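Local coordinates for protein enolase (alpha proteobacterium BAL199, PDB 3UGV) that binds magnesium and, as a member of the enolase superfamily, probably abstracts a proton alpha to a carboxylate in its substrate, at residues F[353-361]-F[375-384]. Residues are numbered along the deposited sequence; the frame is centred on the assembly and turned at random.
Sequences DPILQEPYA and LGLDWDEDVV
Two backbone hydrogen bonds on successive peptides join 353-361 to 375-384 in a single beta bridge between Leu356 and Trp379. Asp380 N reaches Ile355 O at 3.0 Å, from above the carbonyl plane, whereas Gln357 N meets Asp378 O almost head-on, with a C=O...N angle of 176°. Ile355 O also takes a CA-H...O contact from Trp379 CA (3.3 Å). Extended beyond CG, the Gln357 chain brings NE2 to Trp379 O at 2.9 Å, with that oxygen near the Gln357 amide plane, although NE2 itself stands above the carbonyl plane of Trp379, so the side chain adds a third bond beside the bridge. Past it, water takes over: water 1 accepts from both Glu358 N and Asp378 N, and water 2 lies within donating distance of Glu358 O and Gly376 O. Tyr360 OH then donates to Leu375 O (2.5 Å), which lies at the ring edge, and also bonds His335 of helix 330-337; a phenylalanine here would probably leave both Leu375 O and His335 without this partner. At the other end, Asp380 OD1 N-caps helix 381-387, taking a nearly straight bond from Val383 N and a weak one from Asp382 N. Ile355 CD1 packs on Trp379 CZ3 (3.7 Å), and Leu356 CD2 on Leu377 CD2 (3.6 Å). Trp379 NE1 bonds Asp62, and its indole touches strands 30-47, 52-65 and 71-75, joining this C-terminal passage to the N-terminal domain's antiparallel sheet.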
loop_
_atom_site.group_PDB
_atom_site.type_symbol
_atom_site.label_atom_id
_atom_site.label_comp_id
_atom_site.label_asym_id
_atom_site.label_seq_id
_atom_site.Cartn_x
_atom_site.Cartn_y
_atom_site.Cartn_z
ATOM N N ASP F 353 36.818 -1.636 -30.939
ATOM C CA ASP F 353 37.076 -1.966 -32.352
ATOM C C ASP F 353 38.524 -2.354 -32.688
ATOM O O ASP F 353 38.761 -3.200 -33.556
ATOM C CB ASP F 353 36.649 -0.804 -33.265
ATOM C CG ASP F 353 35.168 -0.834 -33.599
ATOM O OD1 ASP F 353 34.425 -1.610 -32.957
ATOM O OD2 ASP F 353 34.748 -0.077 -34.504
ATOM N N PRO F 354 39.504 -1.712 -32.033
ATOM C CA PRO F 354 40.889 -2.012 -32.416
ATOM C C PRO F 354 41.283 -3.483 -32.261
ATOM O O PRO F 354 42.108 -3.950 -33.040
ATOM C CB PRO F 354 41.708 -1.124 -31.482
ATOM C CG PRO F 354 40.815 0.052 -31.230
ATOM C CD PRO F 354 39.417 -0.518 -31.172
ATOM N N ILE F 355 40.701 -4.203 -31.307
ATOM C CA ILE F 355 41.065 -5.608 -31.104
ATOM C C ILE F 355 40.217 -6.582 -31.926
ATOM O O ILE F 355 40.376 -7.791 -31.820
ATOM C CB ILE F 355 41.047 -6.007 -29.613
ATOM C CG1 ILE F 355 39.724 -5.623 -28.965
ATOM C CG2 ILE F 355 42.192 -5.345 -28.872
ATOM C CD1 ILE F 355 38.629 -6.614 -29.205
ATOM N N LEU F 356 39.311 -6.051 -32.740
ATOM C CA LEU F 356 38.533 -6.888 -33.644
ATOM C C LEU F 356 39.056 -6.739 -35.067
ATOM O O LEU F 356 39.470 -5.650 -35.480
ATOM C CB LEU F 356 37.046 -6.509 -33.627
ATOM C CG LEU F 356 36.258 -6.466 -32.323
ATOM C CD1 LEU F 356 34.812 -6.069 -32.617
ATOM C CD2 LEU F 356 36.324 -7.819 -31.630
ATOM N N GLN F 357 39.025 -7.839 -35.811
ATOM C CA GLN F 357 39.357 -7.814 -37.226
ATOM C C GLN F 357 38.259 -7.110 -38.002
ATOM O O GLN F 357 38.530 -6.276 -38.869
ATOM C CB GLN F 357 39.545 -9.238 -37.748
ATOM C CG GLN F 357 40.831 -9.882 -37.262
ATOM C CD GLN F 357 41.116 -11.207 -37.929
ATOM O OE1 GLN F 357 40.575 -11.515 -38.992
ATOM N NE2 GLN F 357 41.962 -12.011 -37.298
ATOM N N GLU F 358 37.018 -7.436 -37.660
ATOM C CA GLU F 358 35.869 -6.941 -38.388
ATOM C C GLU F 358 34.738 -6.553 -37.439
ATOM O O GLU F 358 33.826 -7.341 -37.188
ATOM C CB GLU F 358 35.399 -8.009 -39.368
ATOM C CG GLU F 358 34.627 -7.487 -40.565
ATOM C CD GLU F 358 34.499 -8.540 -41.657
ATOM O OE1 GLU F 358 33.357 -8.889 -42.027
ATOM O OE2 GLU F 358 35.548 -9.021 -42.141
ATOM N N PRO F 359 34.804 -5.337 -36.887
ATOM C CA PRO F 359 33.668 -4.818 -36.119
ATOM C C PRO F 359 32.421 -4.762 -36.997
ATOM O O PRO F 359 32.550 -4.616 -38.210
ATOM C CB PRO F 359 34.116 -3.405 -35.717
ATOM C CG PRO F 359 35.368 -3.123 -36.497
ATOM C CD PRO F 359 35.973 -4.444 -36.835
ATOM N N TYR F 360 31.245 -4.904 -36.393
ATOM C CA TYR F 360 29.981 -4.954 -37.131
ATOM C C TYR F 360 29.774 -3.708 -38.014
ATOM O O TYR F 360 30.240 -2.619 -37.690
ATOM C CB TYR F 360 28.808 -5.110 -36.147
ATOM C CG TYR F 360 28.721 -6.454 -35.449
ATOM C CD1 TYR F 360 29.749 -7.374 -35.539
ATOM C CD2 TYR F 360 27.589 -6.806 -34.701
ATOM C CE1 TYR F 360 29.672 -8.610 -34.891
ATOM C CE2 TYR F 360 27.495 -8.044 -34.065
ATOM C CZ TYR F 360 28.546 -8.941 -34.166
ATOM O OH TYR F 360 28.486 -10.174 -33.540
ATOM N N ALA F 361 29.062 -3.859 -39.124
ATOM C CA ALA F 361 28.851 -2.728 -40.019
ATOM C C ALA F 361 27.670 -1.875 -39.579
ATOM O O ALA F 361 26.750 -2.365 -38.919
ATOM C CB ALA F 361 28.653 -3.206 -41.454
ATOM N N LEU F 375 29.378 -15.025 -32.061
ATOM C CA LEU F 375 29.450 -13.566 -32.059
ATOM C C LEU F 375 30.267 -13.062 -33.242
ATOM O O LEU F 375 30.372 -11.856 -33.461
ATOM C CB LEU F 375 30.089 -13.068 -30.766
ATOM C CG LEU F 375 29.312 -13.361 -29.479
ATOM C CD1 LEU F 375 30.184 -13.115 -28.272
ATOM C CD2 LEU F 375 28.062 -12.506 -29.441
ATOM N N GLY F 376 30.846 -13.994 -33.994
ATOM C CA GLY F 376 31.704 -13.661 -35.119
ATOM C C GLY F 376 32.885 -12.770 -34.769
ATOM O O GLY F 376 33.238 -11.874 -35.533
ATOM N N LEU F 377 33.493 -12.999 -33.613
ATOM C CA LEU F 377 34.657 -12.211 -33.217
ATOM C C LEU F 377 35.946 -12.911 -33.619
ATOM O O LEU F 377 36.112 -14.109 -33.386
ATOM C CB LEU F 377 34.679 -11.961 -31.701
ATOM C CG LEU F 377 33.582 -11.137 -31.028
ATOM C CD1 LEU F 377 33.962 -10.925 -29.587
ATOM C CD2 LEU F 377 33.378 -9.803 -31.715
ATOM N N ASP F 378 36.864 -12.156 -34.213
ATOM C CA ASP F 378 38.211 -12.657 -34.467
ATOM C C ASP F 378 39.223 -11.584 -34.072
ATOM O O ASP F 378 39.154 -10.438 -34.538
ATOM C CB ASP F 378 38.368 -13.071 -35.932
ATOM C CG ASP F 378 37.311 -14.073 -36.367
ATOM O OD1 ASP F 378 36.372 -13.677 -37.090
ATOM O OD2 ASP F 378 37.407 -15.253 -35.973
ATOM N N TRP F 379 40.143 -11.944 -33.184
ATOM C CA TRP F 379 41.038 -10.948 -32.621
ATOM C C TRP F 379 42.027 -10.436 -33.667
ATOM O O TRP F 379 42.485 -11.188 -34.526
ATOM C CB TRP F 379 41.813 -11.508 -31.430
ATOM C CG TRP F 379 41.001 -12.139 -30.334
ATOM C CD1 TRP F 379 41.239 -13.343 -29.744
ATOM C CD2 TRP F 379 39.848 -11.593 -29.673
ATOM N NE1 TRP F 379 40.306 -13.590 -28.770
ATOM C CE2 TRP F 379 39.440 -12.533 -28.702
ATOM C CE3 TRP F 379 39.119 -10.411 -29.815
ATOM C CZ2 TRP F 379 38.332 -12.329 -27.873
ATOM C CZ3 TRP F 379 38.015 -10.207 -28.985
ATOM C CH2 TRP F 379 37.634 -11.165 -28.032
ATOM N N ASP F 380 42.345 -9.148 -33.593
ATOM C CA ASP F 380 43.446 -8.588 -34.362
ATOM C C ASP F 380 44.726 -8.731 -33.541
ATOM O O ASP F 380 45.096 -7.830 -32.781
ATOM C CB ASP F 380 43.178 -7.123 -34.698
ATOM C CG ASP F 380 44.233 -6.531 -35.610
ATOM O OD1 ASP F 380 45.429 -6.824 -35.401
ATOM O OD2 ASP F 380 43.860 -5.776 -36.535
ATOM N N GLU F 381 45.390 -9.875 -33.700
ATOM C CA GLU F 381 46.516 -10.255 -32.846
ATOM C C GLU F 381 47.718 -9.300 -32.871
ATOM O O GLU F 381 48.492 -9.267 -31.917
ATOM C CB GLU F 381 46.946 -11.697 -33.132
ATOM C CG GLU F 381 45.907 -12.740 -32.716
ATOM C CD GLU F 381 45.768 -12.868 -31.202
ATOM O OE1 GLU F 381 46.572 -12.249 -30.464
ATOM O OE2 GLU F 381 44.851 -13.594 -30.751
ATOM N N ASP F 382 47.867 -8.520 -33.940
ATOM C CA ASP F 382 48.885 -7.463 -33.974
ATOM C C ASP F 382 48.564 -6.363 -32.961
ATOM O O ASP F 382 49.359 -6.062 -32.060
ATOM C CB ASP F 382 49.006 -6.858 -35.376
ATOM C CG ASP F 382 49.656 -7.805 -36.365
ATOM O OD1 ASP F 382 50.409 -8.706 -35.923
ATOM O OD2 ASP F 382 49.418 -7.644 -37.585
ATOM N N VAL F 383 47.385 -5.771 -33.117
ATOM C CA VAL F 383 46.897 -4.773 -32.186
ATOM C C VAL F 383 46.906 -5.326 -30.766
ATOM O O VAL F 383 47.254 -4.613 -29.822
ATOM C CB VAL F 383 45.476 -4.330 -32.551
ATOM C CG1 VAL F 383 44.969 -3.322 -31.546
ATOM C CG2 VAL F 383 45.451 -3.737 -33.951
ATOM N N VAL F 384 46.523 -6.593 -30.614
ATOM C CA VAL F 384 46.547 -7.223 -29.296
ATOM C C VAL F 384 47.951 -7.225 -28.695
ATOM O O VAL F 384 48.133 -6.873 -27.525
ATOM C CB VAL F 384 45.984 -8.663 -29.320
ATOM C CG1 VAL F 384 46.288 -9.387 -28.008
ATOM C CG2 VAL F 384 44.500 -8.626 -29.560
HETATM O O HOH W 1 36.138 -9.693 -36.036
HETATM O O HOH W 2 33.706 -9.370 -35.215
#